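Local coordinates for envelopment polyprotein (Bovine Schmallenberg virus BH80/Germany/2011, PDB 7A56), which probably drives fusion of the viral envelope with a host membrane as a class II fusion glycoprotein, Gc, captured here in its postfusion form, at residues A[150-155]-A[294-299]; A[178-183]-A[272-277]; A[185-190]-A[302-307]; A[246-251]-A[369-374]; A[252-257]-A[262-267]. All coordinates share one frame; numbering follows the deposited sequence.

Contact 1 of 5, residues A[150-155]-A[294-299]; sequences VTFSKE and VILRRC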
# COMPACT_ATOMS: atom_id res chain seq x y z
N VAL A 150 -37.18 1.91 1.72
CA VAL A 150 -37.28 2.06 0.26
C VAL A 150 -38.76 1.90 -0.08
O VAL A 150 -39.55 1.32 0.68
CB VAL A 150 -36.40 1.09 -0.56
CG1 VAL A 150 -34.87 1.38 -0.31
CG2 VAL A 150 -36.66 -0.35 -0.19
N THR A 151 -39.18 2.50 -1.19
CA THR A 151 -40.62 2.49 -1.53
C THR A 151 -40.95 1.54 -2.67
O THR A 151 -40.09 1.10 -3.44
CB THR A 151 -41.09 3.90 -1.90
OG1 THR A 151 -40.28 4.37 -2.97
CG2 THR A 151 -40.94 4.87 -0.72
N PHE A 152 -42.25 1.25 -2.80
CA PHE A 152 -42.71 0.48 -3.94
C PHE A 152 -44.14 0.92 -4.24
O PHE A 152 -44.85 1.38 -3.35
CB PHE A 152 -42.69 -1.04 -3.70
CG PHE A 152 -43.29 -1.46 -2.36
CD1 PHE A 152 -44.67 -1.66 -2.23
CD2 PHE A 152 -42.45 -1.71 -1.26
CE1 PHE A 152 -45.22 -2.04 -1.03
CE2 PHE A 152 -42.99 -2.11 -0.04
CZ PHE A 152 -44.41 -2.26 0.07
N SER A 153 -44.55 0.78 -5.50
CA SER A 153 -45.93 1.17 -5.83
C SER A 153 -46.32 0.56 -7.18
O SER A 153 -45.47 0.25 -8.02
CB SER A 153 -46.12 2.69 -5.89
OG SER A 153 -45.28 3.26 -6.90
N LYS A 154 -47.64 0.45 -7.39
CA LYS A 154 -48.19 0.10 -8.69
C LYS A 154 -49.42 0.96 -8.96
O LYS A 154 -50.33 1.01 -8.12
CB LYS A 154 -48.56 -1.38 -8.78
CG LYS A 154 -47.35 -2.29 -9.12
CD LYS A 154 -47.71 -3.77 -9.25
CE LYS A 154 -46.45 -4.63 -9.55
NZ LYS A 154 -46.02 -4.50 -10.97
N GLU A 155 -49.41 1.65 -10.11
CA GLU A 155 -50.55 2.39 -10.61
C GLU A 155 -51.59 1.40 -11.14
O GLU A 155 -51.30 0.21 -11.35
CB GLU A 155 -50.15 3.30 -11.79
CG GLU A 155 -49.03 4.29 -11.56
CD GLU A 155 -49.39 5.48 -10.73
OE1 GLU A 155 -50.59 5.70 -10.47
OE2 GLU A 155 -48.46 6.27 -10.36
N VAL A 294 -50.43 -7.70 -0.42
CA VAL A 294 -49.10 -7.32 -0.87
C VAL A 294 -48.20 -8.54 -0.78
O VAL A 294 -48.16 -9.21 0.26
CB VAL A 294 -48.57 -6.16 -0.03
CG1 VAL A 294 -47.10 -5.91 -0.26
CG2 VAL A 294 -49.41 -4.89 -0.34
N ILE A 295 -47.52 -8.87 -1.88
CA ILE A 295 -46.53 -9.96 -1.88
C ILE A 295 -45.17 -9.30 -1.97
O ILE A 295 -44.89 -8.59 -2.93
CB ILE A 295 -46.76 -10.97 -3.02
CG1 ILE A 295 -48.27 -11.25 -3.24
CG2 ILE A 295 -45.86 -12.27 -2.77
CD1 ILE A 295 -48.87 -12.21 -2.29
N LEU A 296 -44.34 -9.45 -0.92
CA LEU A 296 -43.08 -8.76 -0.85
C LEU A 296 -42.02 -9.85 -0.65
O LEU A 296 -41.97 -10.47 0.42
CB LEU A 296 -43.11 -7.75 0.29
CG LEU A 296 -42.14 -6.59 0.23
CD1 LEU A 296 -42.56 -5.71 -0.96
CD2 LEU A 296 -42.32 -5.84 1.53
N ARG A 297 -41.26 -10.16 -1.70
CA ARG A 297 -40.31 -11.27 -1.62
C ARG A 297 -38.90 -10.79 -1.35
O ARG A 297 -38.03 -11.62 -1.05
CB ARG A 297 -40.30 -12.09 -2.91
CG ARG A 297 -41.62 -12.84 -3.20
CD ARG A 297 -41.74 -13.13 -4.73
NE ARG A 297 -43.05 -13.77 -4.97
CZ ARG A 297 -43.31 -15.08 -4.91
NH1 ARG A 297 -42.35 -15.97 -4.66
NH2 ARG A 297 -44.56 -15.52 -5.09
N ARG A 298 -38.65 -9.49 -1.45
CA ARG A 298 -37.35 -8.96 -1.10
C ARG A 298 -37.53 -7.46 -0.96
O ARG A 298 -38.34 -6.87 -1.67
CB ARG A 298 -36.26 -9.29 -2.14
CG ARG A 298 -34.81 -9.08 -1.66
CD ARG A 298 -33.81 -9.61 -2.68
NE ARG A 298 -33.78 -8.75 -3.85
CZ ARG A 298 -33.51 -9.15 -5.09
NH1 ARG A 298 -33.23 -10.43 -5.33
NH2 ARG A 298 -33.57 -8.27 -6.10
N CYS A 299 -36.81 -6.85 -0.01
CA CYS A 299 -36.82 -5.40 0.10
C CYS A 299 -35.52 -4.82 -0.42
O CYS A 299 -35.43 -4.38 -1.59
CB CYS A 299 -37.08 -4.95 1.56
SG CYS A 299 -37.21 -3.13 1.73

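Contact 2 of 5, residues A[178-183]-A[272-277]; sequences SCQDII and EGIIGS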
# COMPACT_ATOMS: atom_id res chain seq x y z
N SER A 178 -43.72 0.91 1.73
CA SER A 178 -42.28 1.05 1.98
C SER A 178 -41.80 -0.13 2.82
O SER A 178 -42.60 -0.83 3.46
CB SER A 178 -41.97 2.38 2.68
OG SER A 178 -42.82 2.56 3.80
N CYS A 179 -40.47 -0.30 2.89
CA CYS A 179 -39.98 -1.46 3.61
C CYS A 179 -38.52 -1.23 4.01
O CYS A 179 -37.83 -0.40 3.42
CB CYS A 179 -40.11 -2.74 2.77
SG CYS A 179 -39.23 -2.76 1.18
N GLN A 180 -38.05 -2.02 4.98
CA GLN A 180 -36.63 -2.03 5.38
C GLN A 180 -36.31 -3.44 5.86
O GLN A 180 -37.16 -4.06 6.53
CB GLN A 180 -36.43 -0.98 6.48
CG GLN A 180 -34.99 -0.65 6.87
CD GLN A 180 -35.01 0.43 7.90
OE1 GLN A 180 -35.52 0.23 8.99
NE2 GLN A 180 -34.51 1.62 7.54
N ASP A 181 -35.16 -3.98 5.44
CA ASP A 181 -34.73 -5.31 5.91
C ASP A 181 -34.58 -5.37 7.42
O ASP A 181 -34.31 -4.37 8.10
CB ASP A 181 -33.38 -5.71 5.32
CG ASP A 181 -33.46 -6.14 3.86
OD1 ASP A 181 -34.50 -5.89 3.20
OD2 ASP A 181 -32.42 -6.71 3.38
N ILE A 182 -34.76 -6.58 7.95
CA ILE A 182 -34.29 -6.98 9.28
C ILE A 182 -33.17 -7.99 9.09
O ILE A 182 -33.32 -8.96 8.31
CB ILE A 182 -35.42 -7.62 10.11
CG1 ILE A 182 -36.62 -6.69 10.23
CG2 ILE A 182 -34.85 -8.05 11.50
CD1 ILE A 182 -37.94 -7.48 10.51
N ILE A 183 -32.02 -7.77 9.79
CA ILE A 183 -30.86 -8.63 9.68
C ILE A 183 -30.55 -9.27 11.03
O ILE A 183 -30.90 -8.76 12.10
CB ILE A 183 -29.59 -7.89 9.17
CG1 ILE A 183 -29.16 -6.84 10.21
CG2 ILE A 183 -29.83 -7.29 7.77
CD1 ILE A 183 -27.69 -6.33 10.06
N GLU A 272 -28.10 5.09 14.11
CA GLU A 272 -29.26 5.86 13.70
C GLU A 272 -30.29 5.06 12.91
O GLU A 272 -31.34 5.62 12.56
CB GLU A 272 -28.80 7.08 12.89
CG GLU A 272 -27.68 7.84 13.58
CD GLU A 272 -27.71 9.31 13.26
OE1 GLU A 272 -27.89 10.12 14.20
OE2 GLU A 272 -27.58 9.66 12.06
N GLY A 273 -30.04 3.78 12.62
CA GLY A 273 -30.97 2.98 11.86
C GLY A 273 -30.29 2.00 10.93
O GLY A 273 -29.18 1.55 11.25
N ILE A 274 -30.92 1.68 9.80
CA ILE A 274 -30.38 0.76 8.81
C ILE A 274 -30.28 1.47 7.47
O ILE A 274 -31.12 2.32 7.13
CB ILE A 274 -31.22 -0.51 8.66
CG1 ILE A 274 -31.54 -1.09 10.02
CG2 ILE A 274 -30.48 -1.55 7.85
CD1 ILE A 274 -32.32 -2.37 9.89
N ILE A 275 -29.26 1.09 6.70
CA ILE A 275 -28.97 1.60 5.37
C ILE A 275 -29.03 0.41 4.42
O ILE A 275 -28.35 -0.60 4.66
CB ILE A 275 -27.57 2.26 5.29
CG1 ILE A 275 -27.48 3.44 6.26
CG2 ILE A 275 -27.26 2.68 3.83
CD1 ILE A 275 -26.07 4.12 6.31
N GLY A 276 -29.79 0.54 3.34
CA GLY A 276 -29.72 -0.49 2.31
C GLY A 276 -30.31 0.11 1.05
O GLY A 276 -30.81 1.23 1.07
N SER A 277 -30.17 -0.58 -0.05
CA SER A 277 -30.81 -0.06 -1.25
C SER A 277 -31.27 -1.25 -2.09
O SER A 277 -30.98 -2.40 -1.77
CB SER A 277 -29.88 0.89 -2.02
OG SER A 277 -28.79 0.18 -2.48
O HOH W 1 -33.44 3.47 9.48

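Contact 3 of 5, residues A[185-190]-A[302-307]; sequences PEYKIY and NSYQSC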
# COMPACT_ATOMS: atom_id res chain seq x y z
N PRO A 185 -27.37 -9.63 13.11
CA PRO A 185 -25.98 -9.10 13.09
C PRO A 185 -24.98 -10.23 13.26
O PRO A 185 -25.12 -11.07 14.16
CB PRO A 185 -25.94 -8.14 14.29
CG PRO A 185 -27.34 -7.92 14.69
CD PRO A 185 -28.18 -9.09 14.22
N GLU A 186 -23.92 -10.21 12.42
CA GLU A 186 -22.86 -11.23 12.44
C GLU A 186 -21.44 -10.62 12.41
O GLU A 186 -20.55 -11.16 13.06
CB GLU A 186 -23.04 -12.22 11.28
CG GLU A 186 -24.35 -13.08 11.43
CD GLU A 186 -24.13 -14.26 12.36
OE1 GLU A 186 -25.10 -15.01 12.65
OE2 GLU A 186 -22.94 -14.45 12.78
N TYR A 187 -21.24 -9.50 11.70
CA TYR A 187 -19.92 -8.87 11.63
C TYR A 187 -20.06 -7.39 11.98
O TYR A 187 -21.09 -6.76 11.65
CB TYR A 187 -19.28 -8.97 10.23
CG TYR A 187 -18.96 -10.36 9.70
CD1 TYR A 187 -19.98 -11.19 9.20
CD2 TYR A 187 -17.63 -10.82 9.66
CE1 TYR A 187 -19.68 -12.44 8.68
CE2 TYR A 187 -17.32 -12.08 9.15
CZ TYR A 187 -18.35 -12.89 8.66
OH TYR A 187 -18.06 -14.14 8.13
N LYS A 188 -19.03 -6.83 12.64
CA LYS A 188 -18.92 -5.40 12.92
C LYS A 188 -17.82 -4.83 12.05
O LYS A 188 -16.72 -5.36 12.01
CB LYS A 188 -18.59 -5.10 14.39
CG LYS A 188 -19.50 -5.83 15.39
CD LYS A 188 -19.31 -5.29 16.82
CE LYS A 188 -20.55 -5.56 17.69
NZ LYS A 188 -20.91 -7.00 17.73
N ILE A 189 -18.11 -3.73 11.38
CA ILE A 189 -17.23 -3.14 10.39
C ILE A 189 -16.72 -1.82 10.96
O ILE A 189 -17.50 -1.03 11.55
CB ILE A 189 -17.93 -2.96 9.02
CG1 ILE A 189 -18.02 -4.29 8.24
CG2 ILE A 189 -17.12 -1.96 8.16
CD1 ILE A 189 -18.77 -5.46 8.87
N TYR A 190 -15.36 -1.65 10.85
CA TYR A 190 -14.60 -0.50 11.32
C TYR A 190 -13.75 0.11 10.21
O TYR A 190 -13.32 -0.57 9.28
CB TYR A 190 -13.63 -0.89 12.43
CG TYR A 190 -14.32 -1.48 13.64
CD1 TYR A 190 -14.64 -2.82 13.68
CD2 TYR A 190 -14.55 -0.70 14.76
CE1 TYR A 190 -15.27 -3.37 14.81
CE2 TYR A 190 -15.14 -1.23 15.89
CZ TYR A 190 -15.49 -2.57 15.90
OH TYR A 190 -16.04 -3.11 17.04
N ASN A 302 -29.12 -7.70 -0.49
CA ASN A 302 -28.19 -7.96 0.62
C ASN A 302 -27.15 -8.94 0.14
O ASN A 302 -27.48 -10.06 -0.24
CB ASN A 302 -28.88 -8.52 1.88
CG ASN A 302 -27.93 -8.57 3.13
OD1 ASN A 302 -26.69 -8.38 3.01
ND2 ASN A 302 -28.52 -8.77 4.30
N SER A 303 -25.89 -8.54 0.16
CA SER A 303 -24.82 -9.39 -0.34
C SER A 303 -23.96 -9.97 0.79
O SER A 303 -22.75 -10.11 0.66
CB SER A 303 -23.97 -8.60 -1.35
OG SER A 303 -23.06 -9.47 -2.01
N TYR A 304 -24.61 -10.37 1.89
CA TYR A 304 -23.95 -10.91 3.09
C TYR A 304 -23.10 -12.14 2.79
O TYR A 304 -22.08 -12.39 3.47
CB TYR A 304 -25.02 -11.28 4.13
CG TYR A 304 -24.46 -12.03 5.29
CD1 TYR A 304 -23.59 -11.39 6.17
CD2 TYR A 304 -24.73 -13.41 5.48
CE1 TYR A 304 -23.02 -12.08 7.26
CE2 TYR A 304 -24.18 -14.11 6.56
CZ TYR A 304 -23.29 -13.42 7.44
OH TYR A 304 -22.66 -14.06 8.52
N GLN A 305 -23.49 -12.92 1.78
CA GLN A 305 -22.70 -14.09 1.45
C GLN A 305 -21.26 -13.71 1.10
O GLN A 305 -20.37 -14.55 1.26
CB GLN A 305 -23.34 -14.82 0.29
CG GLN A 305 -23.36 -14.01 -0.98
CD GLN A 305 -24.68 -13.27 -1.24
OE1 GLN A 305 -25.49 -13.00 -0.32
NE2 GLN A 305 -24.91 -12.94 -2.50
N SER A 306 -21.02 -12.46 0.67
CA SER A 306 -19.66 -11.96 0.46
C SER A 306 -18.89 -11.87 1.77
O SER A 306 -17.67 -12.14 1.83
CB SER A 306 -19.72 -10.58 -0.19
OG SER A 306 -20.36 -10.68 -1.44
N CYS A 307 -19.55 -11.42 2.84
CA CYS A 307 -18.90 -11.43 4.14
C CYS A 307 -18.40 -12.82 4.48
O CYS A 307 -17.30 -12.99 5.01
CB CYS A 307 -19.87 -10.95 5.22
SG CYS A 307 -20.59 -9.33 4.82
O HOH W 2 -15.45 -14.61 6.75

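Contact 4 of 5, residues A[246-251]-A[369-374]; sequences NGKVYV and CPEGMA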
# COMPACT_ATOMS: atom_id res chain seq x y z
N ASN A 246 -15.91 -12.50 16.32
CA ASN A 246 -15.33 -13.42 17.32
C ASN A 246 -13.86 -13.12 17.55
O ASN A 246 -13.02 -14.02 17.54
CB ASN A 246 -15.54 -14.88 16.93
CG ASN A 246 -17.00 -15.28 16.96
OD1 ASN A 246 -17.73 -14.91 17.88
ND2 ASN A 246 -17.44 -15.99 15.93
N GLY A 247 -13.56 -11.85 17.76
CA GLY A 247 -12.21 -11.45 18.01
C GLY A 247 -11.25 -11.62 16.86
O GLY A 247 -10.06 -11.44 17.06
N LYS A 248 -11.72 -11.94 15.65
CA LYS A 248 -10.85 -12.09 14.50
C LYS A 248 -11.12 -11.01 13.45
O LYS A 248 -12.27 -10.59 13.26
CB LYS A 248 -11.00 -13.47 13.88
CG LYS A 248 -10.55 -14.56 14.85
CD LYS A 248 -11.28 -15.85 14.59
CE LYS A 248 -10.75 -16.59 13.37
NZ LYS A 248 -10.14 -17.92 13.76
N VAL A 249 -10.05 -10.60 12.75
CA VAL A 249 -10.05 -9.48 11.81
C VAL A 249 -10.05 -10.04 10.40
O VAL A 249 -9.17 -10.83 10.05
CB VAL A 249 -8.85 -8.53 12.06
CG1 VAL A 249 -8.98 -7.29 11.16
CG2 VAL A 249 -8.84 -8.08 13.49
N TYR A 250 -11.04 -9.61 9.58
CA TYR A 250 -11.24 -9.97 8.19
C TYR A 250 -11.05 -8.77 7.28
O TYR A 250 -11.43 -7.63 7.60
CB TYR A 250 -12.67 -10.53 7.94
CG TYR A 250 -12.91 -11.75 8.74
CD1 TYR A 250 -13.24 -11.64 10.09
CD2 TYR A 250 -12.74 -13.01 8.19
CE1 TYR A 250 -13.40 -12.74 10.86
CE2 TYR A 250 -12.93 -14.13 8.98
CZ TYR A 250 -13.28 -13.98 10.30
OH TYR A 250 -13.45 -15.05 11.10
N VAL A 251 -10.50 -9.03 6.12
CA VAL A 251 -10.22 -7.98 5.17
C VAL A 251 -10.69 -8.43 3.80
O VAL A 251 -10.72 -9.63 3.49
CB VAL A 251 -8.70 -7.64 5.11
CG1 VAL A 251 -8.19 -7.05 6.49
CG2 VAL A 251 -7.94 -8.90 4.77
N CYS A 369 -9.99 -21.80 0.32
CA CYS A 369 -10.97 -21.47 1.33
C CYS A 369 -10.64 -20.14 1.98
O CYS A 369 -9.51 -19.66 1.89
CB CYS A 369 -11.03 -22.59 2.36
SG CYS A 369 -11.68 -24.05 1.58
N PRO A 370 -11.61 -19.51 2.64
CA PRO A 370 -11.29 -18.24 3.32
C PRO A 370 -10.18 -18.41 4.34
O PRO A 370 -9.21 -17.64 4.32
CB PRO A 370 -12.62 -17.84 3.98
CG PRO A 370 -13.68 -18.66 3.28
CD PRO A 370 -13.02 -19.92 2.85
N GLU A 371 -10.28 -19.41 5.22
CA GLU A 371 -9.25 -19.63 6.23
C GLU A 371 -8.09 -20.46 5.71
O GLU A 371 -7.14 -20.71 6.46
CB GLU A 371 -9.84 -20.30 7.48
CG GLU A 371 -10.97 -19.52 8.14
CD GLU A 371 -10.62 -19.05 9.55
OE1 GLU A 371 -11.41 -18.27 10.12
OE2 GLU A 371 -9.56 -19.47 10.08
N GLY A 372 -8.16 -20.88 4.45
CA GLY A 372 -7.11 -21.70 3.87
C GLY A 372 -6.93 -22.94 4.70
O GLY A 372 -7.90 -23.61 5.08
N MET A 373 -5.69 -23.23 5.02
CA MET A 373 -5.31 -24.35 5.87
C MET A 373 -4.79 -23.74 7.16
O MET A 373 -3.76 -23.07 7.16
CB MET A 373 -4.26 -25.17 5.14
CG MET A 373 -3.73 -26.36 5.88
SD MET A 373 -5.00 -27.53 6.30
CE MET A 373 -5.49 -28.23 4.72
N ALA A 374 -5.51 -23.91 8.27
CA ALA A 374 -5.12 -23.28 9.53
C ALA A 374 -4.30 -24.28 10.34
O ALA A 374 -4.73 -25.43 10.53
CB ALA A 374 -6.36 -22.84 10.32

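Contact 5 of 5, residues A[252-257]-A[262-267]; sequences GDINDL and KKCGSV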
# COMPACT_ATOMS: atom_id res chain seq x y z
N GLY A 252 -10.99 -7.44 2.97
CA GLY A 252 -11.45 -7.74 1.59
C GLY A 252 -12.46 -6.71 1.09
O GLY A 252 -12.43 -5.56 1.51
N ASP A 253 -13.35 -7.17 0.21
CA ASP A 253 -14.47 -6.45 -0.43
C ASP A 253 -15.53 -5.90 0.51
O ASP A 253 -16.55 -6.58 0.70
CB ASP A 253 -15.19 -7.40 -1.41
CG ASP A 253 -14.78 -7.16 -2.86
OD1 ASP A 253 -13.87 -6.30 -2.96
OD2 ASP A 253 -15.35 -7.77 -3.84
N ILE A 254 -15.27 -4.79 1.25
CA ILE A 254 -16.16 -4.38 2.35
C ILE A 254 -16.61 -2.94 2.12
O ILE A 254 -15.78 -2.05 1.93
CB ILE A 254 -15.52 -4.49 3.75
CG1 ILE A 254 -15.06 -5.93 4.10
CG2 ILE A 254 -16.49 -3.95 4.82
CD1 ILE A 254 -13.99 -5.95 5.35
N ASN A 255 -17.94 -2.72 2.13
CA ASN A 255 -18.48 -1.38 1.88
C ASN A 255 -18.07 -0.43 3.00
O ASN A 255 -18.16 -0.78 4.18
CB ASN A 255 -20.05 -1.41 1.82
CG ASN A 255 -20.58 -1.74 0.44
OD1 ASN A 255 -20.45 -0.98 -0.52
ND2 ASN A 255 -21.21 -2.88 0.33
N ASP A 256 -17.76 0.82 2.63
CA ASP A 256 -17.72 1.89 3.63
C ASP A 256 -19.16 2.27 4.04
O ASP A 256 -20.15 1.94 3.36
CB ASP A 256 -16.95 3.11 3.05
CG ASP A 256 -16.32 4.00 4.13
OD1 ASP A 256 -16.74 4.01 5.32
OD2 ASP A 256 -15.38 4.72 3.72
N LEU A 257 -19.28 2.92 5.20
CA LEU A 257 -20.59 3.34 5.70
C LEU A 257 -21.29 4.21 4.65
O LEU A 257 -20.69 5.14 4.09
CB LEU A 257 -20.41 4.08 7.04
CG LEU A 257 -21.73 4.58 7.69
CD1 LEU A 257 -22.66 3.42 8.10
CD2 LEU A 257 -21.42 5.44 8.92
N LYS A 262 -22.80 -4.26 -4.22
CA LYS A 262 -23.16 -5.67 -3.96
C LYS A 262 -21.92 -6.49 -3.55
O LYS A 262 -21.42 -7.34 -4.27
CB LYS A 262 -23.87 -6.29 -5.16
CG LYS A 262 -25.15 -5.54 -5.50
CD LYS A 262 -25.80 -6.26 -6.69
CE LYS A 262 -27.24 -5.93 -6.75
NZ LYS A 262 -27.88 -7.05 -7.58
N LYS A 263 -21.51 -6.26 -2.31
CA LYS A 263 -20.35 -6.91 -1.70
C LYS A 263 -20.60 -6.85 -0.18
O LYS A 263 -21.68 -6.45 0.26
CB LYS A 263 -19.06 -6.24 -2.19
CG LYS A 263 -18.81 -4.86 -1.58
CD LYS A 263 -17.69 -4.11 -2.26
CE LYS A 263 -17.42 -2.74 -1.54
NZ LYS A 263 -16.41 -2.01 -2.40
N CYS A 264 -19.63 -7.30 0.62
CA CYS A 264 -19.92 -7.47 2.04
C CYS A 264 -20.39 -6.15 2.64
O CYS A 264 -19.79 -5.10 2.37
CB CYS A 264 -18.66 -7.99 2.81
SG CYS A 264 -18.97 -8.06 4.62
N GLY A 265 -21.45 -6.19 3.47
CA GLY A 265 -21.88 -4.97 4.15
C GLY A 265 -22.77 -4.03 3.34
O GLY A 265 -22.77 -2.80 3.59
N SER A 266 -23.52 -4.54 2.35
CA SER A 266 -24.48 -3.71 1.61
C SER A 266 -25.72 -3.37 2.42
O SER A 266 -26.52 -2.50 2.01
CB SER A 266 -24.88 -4.39 0.28
OG SER A 266 -25.60 -5.60 0.53
N VAL A 267 -25.95 -4.04 3.55
CA VAL A 267 -27.01 -3.65 4.47
C VAL A 267 -26.37 -3.36 5.81
O VAL A 267 -25.62 -4.22 6.33
CB VAL A 267 -28.08 -4.74 4.62
CG1 VAL A 267 -29.17 -4.26 5.60
CG2 VAL A 267 -28.76 -5.00 3.24
O HOH W 3 -14.19 -3.93 -2.37

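Contact 1 of 5, residues A[150-155]-A[294-299]
The F152 ring takes L296 on one face. Methyl CD1 of L296 sits 4.0 Å from the centroid of the F152 ring, 22° off the normal. It stands toward the rim on the CE2 side, where CE2 of F152 and CD1 of L296 are 3.7 Å apart. This is a CH-pi contact. The L296 side chain starts anti to its own backbone N (chi1 -157°), which carries the branched end out to the ring. V294 comes in obliquely, with its CG1 4.4 Å from CE1 of F152. F282 also meets the phenyl ring, the two planes about 35° apart.

At the other end of the pair, V150 touches C299. CG2 of V150 lies 3.4 Å from SG of C299, a close apolar contact. That sulfur is held in place by its disulfide to C179, on strand 172-183 next to V150. No hydrogen bond links the two segments, so side chains carry the whole contact.

F152 and V150 point toward the 294-299 segment, and T151 between them points away. R297, where the chain turns a corner, reaches P140 of the second subunit. Side chains of strand 150-158, part of a larger antiparallel sheet, pack on those of the hairpin of strands 281-285 and 293-296. Such layered beta structure fits the elongated domain II of class II fusion proteins.

Contact 2 of 5, residues A[178-183]-A[272-277]
NE2 of Q180 is held by two partners, a water that also binds I274 and, weakly, the carbonyl O of G148. The bond to the water is 2.9 Å, counted from NE2 of Q180 to the water oxygen. The backbone N of I274 gives a second bond to the same water, 3.1 Å from N to oxygen. The water accepts from both and bridges side chain to main chain. The Q180 side chain reaches across because CG stands anti to the backbone N (chi1 -170°) and the chain runs on extended.

Below this water, CB of I274 lies against the Q180 amide, with CD of Q180 4.0 Å from CB of I274. I274 has the most surface buried here. Its CG1 branch is extended, with CD1 anti to CA (chi2 -177°), and carries methyl CD1 to 3.3 Å from the carbonyl O of D181.

The carboxylate of D181 is used elsewhere. OD2 bonds to OG1 of T124 and OD1 to the backbone N of F300, and it is the D181 main chain that meets I274. I183 and I274 also share L269 as a neighbour, on the strand paired with 273-275.

One water, and van der Waals contact of the isoleucine with the Q180 amide and the D181 carbonyl, couple the segments. The water gives the N-H of I274 an acceptor and links it to the Q180 amide.

Contact 3 of 5, residues A[185-190]-A[302-307]
E186 meets Y304 through its aliphatic part. CB of E186 is 3.3 Å from OH of Y304. The glutamate then bends at chi2 (-82°), and its carboxylate leads away from the 302-307 segment. There it forms salt bridges to R184 through OE1 and to K245 through OE2. E186 and Y187 both face T121 on strand 98-134. This is a classic beta bulge, and it lies where strand 187-192 begins.

Y187 has the largest share of the buried surface. Its side chain crosses that of Y304 at about a right angle. The phenol end of Y304 comes to the edge of the Y187 ring, near its plane. OH of Y304 is 3.4 Å from CE1 of Y187. CE1 of Y304 is 3.6 Å from CE1 of Y187. One face of the Y187 ring is covered by C307. CB of C307 lies 4.2 Å from the centroid of the Y187 ring, 27° off the normal, in a CH-pi contact. SG of C307 is farther, 5.3 Å from the centroid of the Y187 ring and oblique, a sulfur-aromatic contact. That sulfur is tied to C264 by a disulfide. At the phenol end a water is hydrogen-bonded to both sides. It lies 3.0 Å from OH of Y187 and 3.0 Å from O of C307, to which it probably donates.

I189, two residues on, points the same way but touches I254, I241 and A243 instead.

Contact 4 of 5, residues A[246-251]-A[369-374]
E371 loses the most surface here, and it does so to K248 and Y250. Its side chain meets that of K248 at about a right angle. NZ of K248 is 3.9 Å from OE1 of E371, a long salt bridge; OE2 is no nearer. The methylene CE of K248 is slightly nearer, 3.7 Å from OE1 of E371. The lysine chain bends at chi3 (77°) and again at chi4, which brings CE alongside NZ at the carboxylate. Y250 approaches from beside K248. Its OH stands 3.9 Å from OE1 of E371, and the phenol ring and the carboxylate planes are 66° apart.

The contact is thin and lies at the surface. E371 is poorly ordered, so the exact spacing means little. The attraction is probably electrostatic and loose. Q312, on strand 311-312, touches all three side chains. E371 sits in a turn just before strand 373-381, near the C366-C369 disulfide.

K248 and Y250 belong to strand 248-251, paired with strands 241-245 and 311-312. E371 belongs to the C-terminal part, built of two four-stranded antiparallel sheets. This is probably domain III of a class II fusion protein, folded back against the central body as in the postfusion form.

Contact 5 of 5, residues A[252-257]-A[262-267]
N255 and K263 lie across each other at a slant. The lysine chain is extended along the 253-255 backbone. Its CG is 3.6 Å from the carbonyl O of D253, and its CE is 3.6 Å from OD1 of N255. CG of K263 sits between the backbone N and the carbonyl carbon (chi1 74°), which lays the chain there.

In the N255 amide, OD1 lies beside that CE and ND2 reaches O of C264. The backbone N of N255 also bonds to O of C264, at 3.0 Å and nearly straight (171°). The ND2 bond is weak, 3.3 Å from ND2 of N255 to O of C264; ND2 also bonds to O of A261. N of C264 gives a weak 3.2 Å bond to O of D253. I254 and C264 thus form a single beta bridge beside the type II turn from K263 to S266.

OD2 of D253 is hydrogen-bonded to OG of S259 and to the backbone N of D256, both of the second subunit. NZ of K263 donates to a water oxygen at 2.9 Å, next to OD1 of D253. K263 packs on K263 of the third subunit. The aspartate probably offsets the lysine charge at this trimer contact.

How the contacts relate
Contacts 1, 2, 3 and 5 lie along the elongated body of the chain; contact 4 reaches the C-terminal part. The first segments follow in order, from 150-155 to 252-257, and strands 150-158 and 172-183 are neighbours in one sheet. Contacts 1 and 2 have centres about 14 Å apart and share the C179-C299 disulfide. Contacts 3 and 5 are closest, about 7 Å between centres, joined by the C264-C307 disulfide. V267 of contact 5 packs on I183 and I274 of contact 2. Contact 4 is about 14 Å from contact 3, between centres, with Y250 against Y187; 246-251 runs on into 252-257. Two disulfides thus join contact 1 to contact 2 and contact 3 to contact 5, whereas contact 4 adds a looser surface link.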